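Local coordinates for lectin 2 (PDB 4TQJ), which binds N-acetylglucosamine at the non-reducing ends of glycans, as a beta-propeller lectin of the fungus Agrocybe aegerita, at residues A[61-66]-A[397-402]; A[69-74]-A[85-90]; A[18-23]-A[31-36]; A[3-8]-A[117-122]. The protein carries 1 engineered substitution. One frame throughout, in Å; residues are numbered along the deposited sequence.

The four contacts belong to a propeller of antiparallel sheets; 1 to 3 are buried, 4 partly so. Contacts 2 and 3 each lie within one blade, their centres about 20 Å and about 17 Å from the chain centre, and both reach the second subunit. In each, an aspartate oxygen takes the backbone N of an asparagine, whose amide returns a bond to a backbone carbonyl. Nearer the chain centre, about 11 Å and about 7 Å between centres, contacts 1 and 4 join different sheets mainly through apolar side chains. Contact 1 touches the others: strand 60-64 pairs with 73-77 of contact 2, strand 395-399 with 20-25 of contact 3, and Leu62 and Ala64 pack on Leu120 of contact 4.

Contact 1: A[61-66]-A[397-402]; sequences RLIADT and WMANLD
The indole of Trp397 reaches across to the backbone of Arg61 and supplies the one hydrogen bond between 61-66 and 397-402. NE1 donates to Arg61 O at 2.8 Å along a nearly straight path, 165° at the hydrogen. The carbonyl oxygen lies at the ring edge, close to the indole plane, and the N-H comes to it in the carbonyl plane, so the bond also fixes the rotation of the ring. Trp397 is set for this by its first torsion (chi1 -59°), which holds CG beside its own backbone N. The side chain of Arg61 turns elsewhere, NH1 binding Phe47 O.

The remaining touches are apolar and looser. Leu62 CD2 approaches the six-membered part of the indole at CZ2, 4.1 Å away, the two side chains crossing obliquely. Ile63 points into the interface between two partners: its CB faces Ala399 CB at 4.4 Å, while its CG2 branch meets Leu401 CD2 at 4.4 Å. Val22 and Ile74 also pack on Ile63.

The short strands 61-64 and 397-399 run almost parallel, 7° apart, yet their axes stay 8.6 Å from each other, too far for backbone pairing. Each is instead bonded within its own sheet, Leu62 and Ala64 to strand 73-77, Trp397 and Ala399 to strand 20-25. This is side-chain packing between the inner strands of adjacent blades, and because 395-399 completes the sheet begun near the N terminus, it lies at the ring closure of a beta-propeller.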
loop_
_atom_site.group_PDB
_atom_site.type_symbol
_atom_site.label_atom_id
_atom_site.label_comp_id
_atom_site.label_asym_id
_atom_site.label_seq_id
_atom_site.Cartn_x
_atom_site.Cartn_y
_atom_site.Cartn_z
ATOM N N ARG A 61 14.071 7.801 -16.830
ATOM C CA ARG A 61 13.717 6.721 -15.906
ATOM C C ARG A 61 12.588 7.112 -14.947
ATOM O O ARG A 61 12.714 8.078 -14.185
ATOM C CB ARG A 61 14.964 6.269 -15.138
ATOM C CG ARG A 61 15.915 5.424 -15.987
ATOM C CD ARG A 61 17.290 5.298 -15.346
ATOM N NE ARG A 61 18.078 6.526 -15.489
ATOM C CZ ARG A 61 19.293 6.694 -14.982
ATOM N NH1 ARG A 61 19.864 5.706 -14.301
ATOM N NH2 ARG A 61 19.933 7.846 -15.152
ATOM N N LEU A 62 11.489 6.351 -14.990
ATOM C CA LEU A 62 10.262 6.719 -14.294
ATOM C C LEU A 62 9.605 5.528 -13.593
ATOM O O LEU A 62 10.120 4.415 -13.648
ATOM C CB LEU A 62 9.270 7.349 -15.281
ATOM C CG LEU A 62 9.732 8.605 -16.050
ATOM C CD1 LEU A 62 8.782 8.919 -17.191
ATOM C CD2 LEU A 62 9.901 9.810 -15.129
ATOM N N ILE A 63 8.481 5.786 -12.924
ATOM C CA ILE A 63 7.644 4.751 -12.323
ATOM C C ILE A 63 6.217 4.971 -12.787
ATOM O O ILE A 63 5.707 6.091 -12.712
ATOM C CB ILE A 63 7.623 4.836 -10.789
ATOM C CG1 ILE A 63 9.018 4.643 -10.214
ATOM C CG2 ILE A 63 6.679 3.782 -10.212
ATOM C CD1 ILE A 63 9.317 3.195 -9.898
ATOM N N ALA A 64 5.576 3.926 -13.295
ATOM C CA ALA A 64 4.156 4.015 -13.623
ATOM C C ALA A 64 3.510 2.641 -13.648
ATOM O O ALA A 64 4.195 1.623 -13.768
ATOM C CB ALA A 64 3.957 4.730 -14.955
ATOM N N ASP A 65 2.191 2.609 -13.528
ATOM C CA ASP A 65 1.477 1.347 -13.599
ATOM C C ASP A 65 1.229 1.021 -15.065
ATOM O O ASP A 65 0.306 1.556 -15.684
ATOM C CB ASP A 65 0.156 1.407 -12.822
ATOM C CG ASP A 65 -0.578 0.064 -12.818
ATOM O OD1 ASP A 65 -0.014 -0.905 -13.348
ATOM O OD2 ASP A 65 -1.700 -0.024 -12.282
ATOM N N THR A 66 2.075 0.164 -15.620
ATOM C CA THR A 66 1.963 -0.224 -17.017
ATOM C C THR A 66 1.131 -1.485 -17.234
ATOM O O THR A 66 0.916 -1.889 -18.371
ATOM C CB THR A 66 3.342 -0.462 -17.646
ATOM O OG1 THR A 66 3.934 -1.624 -17.057
ATOM C CG2 THR A 66 4.250 0.746 -17.426
ATOM N N TRP A 397 13.027 9.744 -7.061
ATOM C CA TRP A 397 11.669 10.232 -7.102
ATOM C C TRP A 397 10.944 9.770 -5.841
ATOM O O TRP A 397 11.293 8.738 -5.250
ATOM C CB TRP A 397 10.918 9.621 -8.286
ATOM C CG TRP A 397 11.461 9.850 -9.679
ATOM C CD1 TRP A 397 11.857 8.885 -10.569
ATOM C CD2 TRP A 397 11.593 11.103 -10.368
ATOM N NE1 TRP A 397 12.239 9.459 -11.755
ATOM C CE2 TRP A 397 12.088 10.818 -11.660
ATOM C CE3 TRP A 397 11.347 12.436 -10.017
ATOM C CZ2 TRP A 397 12.346 11.817 -12.594
ATOM C CZ3 TRP A 397 11.606 13.427 -10.944
ATOM C CH2 TRP A 397 12.103 13.113 -12.217
ATOM N N MET A 398 9.926 10.516 -5.440
ATOM C CA MET A 398 8.901 9.965 -4.567
ATOM C C MET A 398 7.810 9.396 -5.478
ATOM O O MET A 398 7.547 9.950 -6.543
ATOM C CB MET A 398 8.324 11.035 -3.637
ATOM C CG MET A 398 9.366 11.725 -2.752
ATOM S SD MET A 398 10.295 10.595 -1.682
ATOM C CE MET A 398 8.987 9.817 -0.735
ATOM N N ALA A 399 7.198 8.285 -5.068
ATOM C CA ALA A 399 6.105 7.669 -5.822
ATOM C C ALA A 399 5.284 6.762 -4.911
ATOM O O ALA A 399 5.790 6.267 -3.918
ATOM C CB ALA A 399 6.648 6.871 -6.997
ATOM N N ASN A 400 4.011 6.563 -5.237
ATOM C CA ASN A 400 3.197 5.599 -4.505
ATOM C C ASN A 400 3.252 4.254 -5.221
ATOM O O ASN A 400 2.578 4.028 -6.229
ATOM C CB ASN A 400 1.756 6.085 -4.350
ATOM C CG ASN A 400 1.676 7.498 -3.781
ATOM O OD1 ASN A 400 1.693 8.476 -4.523
ATOM N ND2 ASN A 400 1.587 7.603 -2.464
ATOM N N LEU A 401 4.089 3.368 -4.711
ATOM C CA LEU A 401 4.250 2.063 -5.326
ATOM C C LEU A 401 2.935 1.305 -5.357
ATOM O O LEU A 401 2.651 0.588 -6.303
ATOM C CB LEU A 401 5.320 1.277 -4.583
ATOM C CG LEU A 401 6.674 1.938 -4.824
ATOM C CD1 LEU A 401 7.736 1.342 -3.937
ATOM C CD2 LEU A 401 7.037 1.780 -6.291
ATOM N N ASP A 402 2.132 1.487 -4.317
ATOM C CA ASP A 402 0.791 0.925 -4.266
ATOM C C ASP A 402 -0.255 2.016 -4.522
ATOM O O ASP A 402 -0.729 2.666 -3.593
ATOM C CB ASP A 402 0.563 0.261 -2.907
ATOM C CG ASP A 402 1.330 -1.049 -2.761
ATOM O OD1 ASP A 402 1.228 -1.907 -3.670
ATOM O OD2 ASP A 402 2.038 -1.219 -1.741
#

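Contact 2: A[69-74]-A[85-90]; sequences TGKGDI and SVNNGK
Asn87 carries much of this contact, and each part of its side chain meets residues 71-73 or its own loop. CB lies against the carbonyl of the facing chain, 3.0 Å from Gly72 O, a close approach. CG stands anti to the backbone N (chi1 180°), which carries the amide across to Lys71 and Gly72. At the tip, ND2 donates to Gly72 O at 3.2 Å; the oxygen lies in the amide plane, but the donor comes in tilted from the carbonyl plane. OD1 turns back and accepts from Gly89 N at 2.8 Å, an Asx turn that shapes the loop. The side chain of Lys71 slants across that of Asn87 with CB over the amide, 3.7 Å from Asn87 ND2, and its CG rests on Gly89 CA, before the bent chain leads off to a salt bridge with Asp402.

Asp73 holds the backbone of the same asparagine. Its OD1 uses the anti lone pair to accept from Asn87 N at 2.8 Å, with an angle of 157°, and water 2 donates to that oxygen and to Asn87 O. The other oxygen, OD2, takes the N-H of Thr66. Beyond Asp73, Ile74 and Ser85 form an antiparallel hydrogen-bonded pair, Ser85 N to Ile74 O at 2.9 Å. Ile74 CB lies 3.9 Å from Ser85 CB.

Amide and carboxylate thus extend the pairing past the strand ends with side-chain bonds. The carboxylate of buried Asp73, held at OD1 by a peptide N-H and a water and at OD2 by Thr66 N, would probably stay ionised and fixed in direction.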
loop_
_atom_site.group_PDB
_atom_site.type_symbol
_atom_site.label_atom_id
_atom_site.label_comp_id
_atom_site.label_asym_id
_atom_site.label_seq_id
_atom_site.Cartn_x
_atom_site.Cartn_y
_atom_site.Cartn_z
ATOM N N THR A 69 -2.450 -3.287 -12.580
ATOM C CA THR A 69 -2.611 -3.910 -11.265
ATOM C C THR A 69 -2.762 -2.901 -10.133
ATOM O O THR A 69 -3.221 -3.239 -9.041
ATOM C CB THR A 69 -1.402 -4.783 -10.917
ATOM O OG1 THR A 69 -0.227 -3.962 -10.869
ATOM C CG2 THR A 69 -1.211 -5.863 -11.960
ATOM N N GLY A 70 -2.352 -1.665 -10.386
ATOM C CA GLY A 70 -2.325 -0.663 -9.343
ATOM C C GLY A 70 -0.955 -0.613 -8.701
ATOM O O GLY A 70 -0.711 0.193 -7.809
ATOM N N LYS A 71 -0.060 -1.482 -9.154
ATOM C CA LYS A 71 1.316 -1.489 -8.658
ATOM C C LYS A 71 2.259 -0.798 -9.641
ATOM O O LYS A 71 2.217 -1.057 -10.839
ATOM C CB LYS A 71 1.796 -2.918 -8.400
ATOM C CG LYS A 71 1.446 -3.484 -7.029
ATOM C CD LYS A 71 -0.043 -3.451 -6.771
ATOM C CE LYS A 71 -0.438 -4.451 -5.690
ATOM N NZ LYS A 71 -1.029 -3.785 -4.498
ATOM N N GLY A 72 3.118 0.076 -9.131
ATOM C CA GLY A 72 4.030 0.814 -9.981
ATOM C C GLY A 72 5.228 0.026 -10.471
ATOM O O GLY A 72 5.931 -0.618 -9.697
ATOM N N ASP A 73 5.459 0.101 -11.775
ATOM C CA ASP A 73 6.530 -0.614 -12.434
ATOM C C ASP A 73 7.639 0.351 -12.776
ATOM O O ASP A 73 7.391 1.555 -12.912
ATOM C CB ASP A 73 6.006 -1.225 -13.728
ATOM C CG ASP A 73 4.738 -2.013 -13.514
ATOM O OD1 ASP A 73 4.761 -2.932 -12.673
ATOM O OD2 ASP A 73 3.721 -1.698 -14.169
ATOM N N ILE A 74 8.849 -0.181 -12.928
ATOM C CA ILE A 74 9.993 0.607 -13.358
ATOM C C ILE A 74 9.977 0.728 -14.862
ATOM O O ILE A 74 9.874 -0.274 -15.566
ATOM C CB ILE A 74 11.312 -0.066 -12.976
ATOM C CG1 ILE A 74 11.314 -0.443 -11.496
ATOM C CG2 ILE A 74 12.484 0.839 -13.316
ATOM C CD1 ILE A 74 11.200 0.720 -10.582
ATOM N N SER A 85 10.293 -3.100 -15.868
ATOM C CA SER A 85 10.400 -4.108 -14.816
ATOM C C SER A 85 9.111 -4.146 -14.014
ATOM O O SER A 85 8.828 -3.255 -13.211
ATOM C CB SER A 85 11.583 -3.834 -13.882
ATOM O OG SER A 85 12.801 -4.293 -14.445
ATOM N N VAL A 86 8.330 -5.193 -14.229
ATOM C CA VAL A 86 7.026 -5.296 -13.606
ATOM C C VAL A 86 7.103 -5.535 -12.098
ATOM O O VAL A 86 7.790 -6.441 -11.635
ATOM C CB VAL A 86 6.184 -6.378 -14.307
ATOM C CG1 VAL A 86 4.869 -6.608 -13.559
ATOM C CG2 VAL A 86 5.931 -5.976 -15.762
ATOM N N ASN A 87 6.408 -4.694 -11.338
ATOM C CA ASN A 87 6.208 -4.886 -9.901
ATOM C C ASN A 87 5.230 -6.045 -9.657
ATOM O O ASN A 87 4.033 -5.905 -9.902
ATOM C CB ASN A 87 5.645 -3.591 -9.316
ATOM C CG ASN A 87 5.383 -3.659 -7.819
ATOM O OD1 ASN A 87 5.291 -4.729 -7.213
ATOM N ND2 ASN A 87 5.230 -2.491 -7.219
ATOM N N ASN A 88 5.728 -7.185 -9.180
ATOM C CA ASN A 88 4.885 -8.378 -9.040
ATOM C C ASN A 88 3.825 -8.262 -7.945
ATOM O O ASN A 88 3.117 -9.231 -7.643
ATOM C CB ASN A 88 5.731 -9.638 -8.819
ATOM C CG ASN A 88 5.953 -9.950 -7.339
ATOM O OD1 ASN A 88 6.203 -9.049 -6.534
ATOM N ND2 ASN A 88 5.850 -11.233 -6.975
ATOM N N GLY A 89 3.720 -7.086 -7.338
ATOM C CA GLY A 89 2.769 -6.893 -6.259
ATOM C C GLY A 89 3.416 -7.058 -4.898
ATOM O O GLY A 89 3.479 -6.107 -4.115
ATOM N N LYS A 90 3.909 -8.261 -4.617
ATOM C CA LYS A 90 4.512 -8.559 -3.314
ATOM C C LYS A 90 5.997 -8.209 -3.243
ATOM O O LYS A 90 6.850 -9.096 -3.205
ATOM C CB LYS A 90 4.296 -10.024 -2.924
ATOM C CG LYS A 90 3.954 -10.943 -4.085
ATOM C CD LYS A 90 2.888 -11.967 -3.679
ATOM C CE LYS A 90 2.348 -12.745 -4.880
ATOM N NZ LYS A 90 3.395 -13.598 -5.529
HETATM O O HOH W 1 1.437 -6.170 -9.487
HETATM O O HOH W 2 2.768 -4.440 -11.795
#

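Contact 3: A[18-23]-A[31-36]; sequences FADIVG and IGRNAV
A beta-hairpin of the propeller, strands 20-25 and 28-32, brings Ile21 opposite Gly32 as an antiparallel hydrogen-bonded pair. Gly32 N donates to Ile21 O at 2.8 Å and Ile21 N returns a bond to Gly32 O. One step on, Val22 and Ile31 form a non-hydrogen-bonded pair whose side chains lie alongside each other, Val22 CG2 against Ile31 CD1 at 3.9 Å; Leu401 packs on both.

Where the strands end, side chains take over the pairing. Asp20 OD1 accepts the backbone N-H of Asn34 at 2.9 Å through its anti lone pair, while OD2 is bound by Leu401 N. The amide of Asn34 stands almost at right angles to this carboxylate, 87° between planes. With CG anti to the backbone N (chi1 -170°), its ND2 reaches Ala19 O at 2.9 Å and runs past Phe18 CB; Leu345 O is a second acceptor for ND2. Asn34 OD1 accepts from Val36 N of the second subunit, and Phe18 makes a cation-pi contact with Arg33 of that subunit, so this hairpin end also builds the dimer interface.

Arg33 lays its aliphatic part along Asp20 OD1, with CG 3.5 Å away. Its NE is 4.2 Å from that oxygen, which lies well out of the guanidinium plane: no N-H points at it, and the attraction is one of charge alone. Water 3 separately donates to Asp20 OD2 and accepts, weakly, from Arg33 NE.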
loop_
_atom_site.group_PDB
_atom_site.type_symbol
_atom_site.label_atom_id
_atom_site.label_comp_id
_atom_site.label_asym_id
_atom_site.label_seq_id
_atom_site.Cartn_x
_atom_site.Cartn_y
_atom_site.Cartn_z
ATOM N N PHE A 18 0.997 7.412 1.423
ATOM C CA PHE A 18 2.281 7.178 2.055
ATOM C C PHE A 18 3.330 7.060 0.970
ATOM O O PHE A 18 3.645 5.959 0.514
ATOM C CB PHE A 18 2.229 5.925 2.923
ATOM C CG PHE A 18 1.065 5.901 3.877
ATOM C CD1 PHE A 18 1.235 6.244 5.212
ATOM C CD2 PHE A 18 -0.195 5.546 3.441
ATOM C CE1 PHE A 18 0.171 6.235 6.091
ATOM C CE2 PHE A 18 -1.268 5.532 4.320
ATOM C CZ PHE A 18 -1.084 5.881 5.644
ATOM N N ALA A 19 3.859 8.200 0.526
ATOM C CA ALA A 19 4.809 8.157 -0.582
ATOM C C ALA A 19 6.022 7.272 -0.291
ATOM O O ALA A 19 6.584 7.306 0.806
ATOM C CB ALA A 19 5.256 9.584 -1.000
ATOM N N ASP A 20 6.430 6.491 -1.289
ATOM C CA ASP A 20 7.660 5.705 -1.211
ATOM C C ASP A 20 8.821 6.394 -1.931
ATOM O O ASP A 20 8.609 7.242 -2.783
ATOM C CB ASP A 20 7.442 4.321 -1.853
ATOM C CG ASP A 20 6.228 3.607 -1.305
ATOM O OD1 ASP A 20 6.255 3.207 -0.128
ATOM O OD2 ASP A 20 5.236 3.458 -2.054
ATOM N N ILE A 21 10.052 6.017 -1.597
ATOM C CA ILE A 21 11.230 6.546 -2.288
ATOM C C ILE A 21 11.633 5.567 -3.364
ATOM O O ILE A 21 11.752 4.375 -3.099
ATOM C CB ILE A 21 12.438 6.670 -1.357
ATOM C CG1 ILE A 21 12.114 7.582 -0.173
ATOM C CG2 ILE A 21 13.661 7.200 -2.123
ATOM C CD1 ILE A 21 13.178 7.557 0.882
ATOM N N VAL A 22 11.832 6.058 -4.578
ATOM C CA VAL A 22 12.381 5.217 -5.636
ATOM C C VAL A 22 13.647 5.887 -6.143
ATOM O O VAL A 22 13.613 7.027 -6.616
ATOM C CB VAL A 22 11.365 4.975 -6.764
ATOM C CG1 VAL A 22 12.014 4.271 -7.953
ATOM C CG2 VAL A 22 10.171 4.180 -6.236
ATOM N N GLY A 23 14.770 5.197 -5.991
ATOM C CA GLY A 23 16.041 5.733 -6.417
ATOM C C GLY A 23 16.649 4.923 -7.543
ATOM O O GLY A 23 16.761 3.696 -7.445
ATOM N N ILE A 31 14.709 0.682 -3.756
ATOM C CA ILE A 31 13.392 1.039 -3.259
ATOM C C ILE A 31 13.448 1.315 -1.771
ATOM O O ILE A 31 13.958 0.499 -1.001
ATOM C CB ILE A 31 12.351 -0.081 -3.503
ATOM C CG1 ILE A 31 12.286 -0.444 -4.982
ATOM C CG2 ILE A 31 10.975 0.354 -3.013
ATOM C CD1 ILE A 31 11.824 0.700 -5.895
ATOM N N GLY A 32 12.932 2.472 -1.376
ATOM C CA GLY A 32 12.751 2.803 0.024
ATOM C C GLY A 32 11.270 2.825 0.360
ATOM O O GLY A 32 10.654 3.894 0.438
ATOM N N ARG A 33 10.689 1.646 0.570
ATOM C CA ARG A 33 9.258 1.566 0.873
ATOM C C ARG A 33 8.899 2.249 2.202
ATOM O O ARG A 33 9.420 1.893 3.261
ATOM C CB ARG A 33 8.787 0.110 0.869
ATOM C CG ARG A 33 7.309 -0.076 0.518
ATOM C CD ARG A 33 6.394 0.094 1.731
ATOM N NE ARG A 33 5.057 -0.445 1.474
ATOM C CZ ARG A 33 4.088 -0.502 2.381
ATOM N NH1 ARG A 33 4.295 -0.037 3.609
ATOM N NH2 ARG A 33 2.905 -1.016 2.063
ATOM N N ASN A 34 7.997 3.222 2.133
ATOM C CA ASN A 34 7.489 3.918 3.317
ATOM C C ASN A 34 6.940 2.890 4.319
ATOM O O ASN A 34 5.857 2.337 4.114
ATOM C CB ASN A 34 6.397 4.901 2.876
ATOM C CG ASN A 34 5.966 5.852 3.971
ATOM O OD1 ASN A 34 5.907 5.488 5.139
ATOM N ND2 ASN A 34 5.622 7.088 3.582
ATOM N N ALA A 35 7.684 2.628 5.395
ATOM C CA ALA A 35 7.356 1.523 6.307
ATOM C C ALA A 35 8.037 1.729 7.650
ATOM O O ALA A 35 8.875 2.610 7.785
ATOM C CB ALA A 35 7.784 0.178 5.700
ATOM N N VAL A 36 7.686 0.909 8.634
ATOM C CA VAL A 36 8.167 1.103 10.008
ATOM C C VAL A 36 9.677 0.943 10.150
ATOM O O VAL A 36 10.289 1.514 11.046
ATOM C CB VAL A 36 7.475 0.137 10.993
ATOM C CG1 VAL A 36 5.971 0.446 11.075
ATOM C CG2 VAL A 36 7.725 -1.319 10.581
HETATM O O HOH W 3 4.174 0.470 -1.239
#

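Contact 4: A[3-8]-A[117-122]; sequences NVITQD and LRYLAD
Ile5 sets its CG2 methyl squarely over one face of the Tyr119 ring, 3.6 Å from the centroid and 11° off the ring normal, a CH-pi contact. The two side chains run past each other in opposite directions, and the other branch of Ile5 continues along strand 117-121. With CG1 beside the backbone N (chi1 -68°) and the chain then extended, CD1 lands against Ala121 CB at 3.5 Å, tighter than usual for two methyl groups, and also rests on Leu120 O at 3.6 Å.

Toward the tip of the tyrosine, residues 6 and 7 take over. Thr6 O lies 3.6 Å from Tyr119 CE1, and Gln7 brings its CG to 3.2 Å from Tyr119 OH. The side chain of Gln7 crosses that of Leu117 at about a right angle: OE1 is 3.8 Å from Leu117 CD1, and CG is 3.8 Å from Leu117 CD2.

The polar ends look to a third chain segment. Tyr119 OH is hydrogen-bonded to Arg174 O, and Gln7 OE1 accepts from Arg174 N, so both side chains grip the same residue on strand 173-177. The short, weakly bonded strand about 4-5 adds to the edge of that sheet, Ile5 pairing with Leu176, and from there it faces the innermost strand of the neighbouring 117-157 blade.

Between 3-8 and 117-122 the contact is therefore van der Waals and CH-pi, methyls on an aromatic face and on a strand, while the hydrogen bonds that hold the N-terminal segment near the propeller centre go to strand 173-177, where the backbone of Arg174 serves both Tyr119 OH and Gln7 OE1.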
loop_
_atom_site.group_PDB
_atom_site.type_symbol
_atom_site.label_atom_id
_atom_site.label_comp_id
_atom_site.label_asym_id
_atom_site.label_seq_id
_atom_site.Cartn_x
_atom_site.Cartn_y
_atom_site.Cartn_z
ATOM N N ASN A 3 -4.823 15.228 -10.570
ATOM C CA ASN A 3 -3.588 14.521 -10.922
ATOM C C ASN A 3 -2.868 15.282 -12.042
ATOM O O ASN A 3 -3.487 15.663 -13.024
ATOM C CB ASN A 3 -3.865 13.073 -11.313
ATOM C CG ASN A 3 -3.549 12.093 -10.185
ATOM O OD1 ASN A 3 -4.150 12.159 -9.103
ATOM N ND2 ASN A 3 -2.605 11.174 -10.435
ATOM N N VAL A 4 -1.577 15.540 -11.872
ATOM C CA VAL A 4 -0.852 16.425 -12.786
ATOM C C VAL A 4 0.563 15.916 -13.096
ATOM O O VAL A 4 1.247 15.349 -12.239
ATOM C CB VAL A 4 -0.755 17.863 -12.207
ATOM C CG1 VAL A 4 0.315 18.666 -12.938
ATOM C CG2 VAL A 4 -2.112 18.579 -12.263
ATOM N N ILE A 5 0.994 16.135 -14.330
ATOM C CA ILE A 5 2.307 15.699 -14.774
ATOM C C ILE A 5 3.061 16.900 -15.316
ATOM O O ILE A 5 2.593 17.540 -16.255
ATOM C CB ILE A 5 2.162 14.639 -15.868
ATOM C CG1 ILE A 5 1.562 13.372 -15.257
ATOM C CG2 ILE A 5 3.501 14.344 -16.532
ATOM C CD1 ILE A 5 1.222 12.327 -16.267
ATOM N N THR A 6 4.202 17.215 -14.710
ATOM C CA THR A 6 5.018 18.359 -15.134
ATOM C C THR A 6 6.393 17.874 -15.570
ATOM O O THR A 6 6.720 16.709 -15.395
ATOM C CB THR A 6 5.181 19.452 -14.016
ATOM O OG1 THR A 6 6.056 18.983 -12.983
ATOM C CG2 THR A 6 3.843 19.845 -13.414
ATOM N N GLN A 7 7.192 18.759 -16.159
ATOM C CA GLN A 7 8.556 18.409 -16.537
ATOM C C GLN A 7 9.408 18.085 -15.311
ATOM O O GLN A 7 10.176 17.125 -15.313
ATOM C CB GLN A 7 9.193 19.542 -17.352
ATOM C CG GLN A 7 8.411 19.855 -18.616
ATOM C CD GLN A 7 8.981 20.994 -19.417
ATOM O OE1 GLN A 7 8.243 21.685 -20.118
ATOM N NE2 GLN A 7 10.296 21.204 -19.320
ATOM N N ASP A 8 9.266 18.884 -14.259
ATOM C CA ASP A 8 10.053 18.675 -13.046
ATOM C C ASP A 8 9.537 17.476 -12.244
ATOM O O ASP A 8 10.300 16.752 -11.610
ATOM C CB ASP A 8 10.025 19.934 -12.174
ATOM C CG ASP A 8 10.852 21.064 -12.759
ATOM O OD1 ASP A 8 11.737 20.782 -13.594
ATOM O OD2 ASP A 8 10.621 22.235 -12.391
ATOM N N LEU A 117 10.281 15.673 -24.479
ATOM C CA LEU A 117 9.748 15.219 -23.198
ATOM C C LEU A 117 9.068 13.880 -23.404
ATOM O O LEU A 117 8.343 13.709 -24.373
ATOM C CB LEU A 117 8.704 16.209 -22.673
ATOM C CG LEU A 117 9.230 17.624 -22.432
ATOM C CD1 LEU A 117 8.084 18.634 -22.341
ATOM C CD2 LEU A 117 10.083 17.627 -21.175
ATOM N N ARG A 118 9.287 12.948 -22.482
ATOM C CA ARG A 118 8.600 11.666 -22.490
ATOM C C ARG A 118 7.934 11.428 -21.144
ATOM O O ARG A 118 8.586 11.493 -20.111
ATOM C CB ARG A 118 9.578 10.533 -22.837
ATOM C CG ARG A 118 9.850 10.421 -24.341
ATOM C CD ARG A 118 11.175 9.713 -24.670
ATOM N NE ARG A 118 12.342 10.507 -24.299
ATOM C CZ ARG A 118 13.601 10.098 -24.440
ATOM N NH1 ARG A 118 13.856 8.911 -24.964
ATOM N NH2 ARG A 118 14.609 10.882 -24.070
ATOM N N TYR A 119 6.633 11.160 -21.172
ATOM C CA TYR A 119 5.827 10.959 -19.967
ATOM C C TYR A 119 5.092 9.635 -20.044
ATOM O O TYR A 119 4.920 9.071 -21.126
ATOM C CB TYR A 119 4.751 12.034 -19.859
ATOM C CG TYR A 119 5.220 13.461 -19.650
ATOM C CD1 TYR A 119 6.302 13.759 -18.837
ATOM C CD2 TYR A 119 4.541 14.516 -20.247
ATOM C CE1 TYR A 119 6.710 15.086 -18.645
ATOM C CE2 TYR A 119 4.934 15.826 -20.055
ATOM C CZ TYR A 119 6.017 16.110 -19.264
ATOM O OH TYR A 119 6.386 17.425 -19.067
ATOM N N LEU A 120 4.637 9.159 -18.893
ATOM C CA LEU A 120 3.741 8.009 -18.816
ATOM C C LEU A 120 2.459 8.445 -18.136
ATOM O O LEU A 120 2.498 9.008 -17.044
ATOM C CB LEU A 120 4.387 6.888 -18.008
ATOM C CG LEU A 120 5.664 6.349 -18.641
ATOM C CD1 LEU A 120 6.554 5.650 -17.609
ATOM C CD2 LEU A 120 5.330 5.447 -19.821
ATOM N N ALA A 121 1.325 8.184 -18.776
ATOM C CA ALA A 121 0.048 8.686 -18.274
ATOM C C ALA A 121 -1.142 7.893 -18.816
ATOM O O ALA A 121 -1.157 7.487 -19.973
ATOM C CB ALA A 121 -0.102 10.169 -18.628
ATOM N N ASP A 122 -2.141 7.701 -17.965
ATOM C CA ASP A 122 -3.382 7.031 -18.340
ATOM C C ASP A 122 -4.317 8.020 -19.021
ATOM O O ASP A 122 -5.339 8.402 -18.468
ATOM C CB ASP A 122 -4.044 6.452 -17.093
ATOM C CG ASP A 122 -5.298 5.645 -17.404
ATOM O OD1 ASP A 122 -5.572 5.361 -18.592
ATOM O OD2 ASP A 122 -5.998 5.287 -16.436
#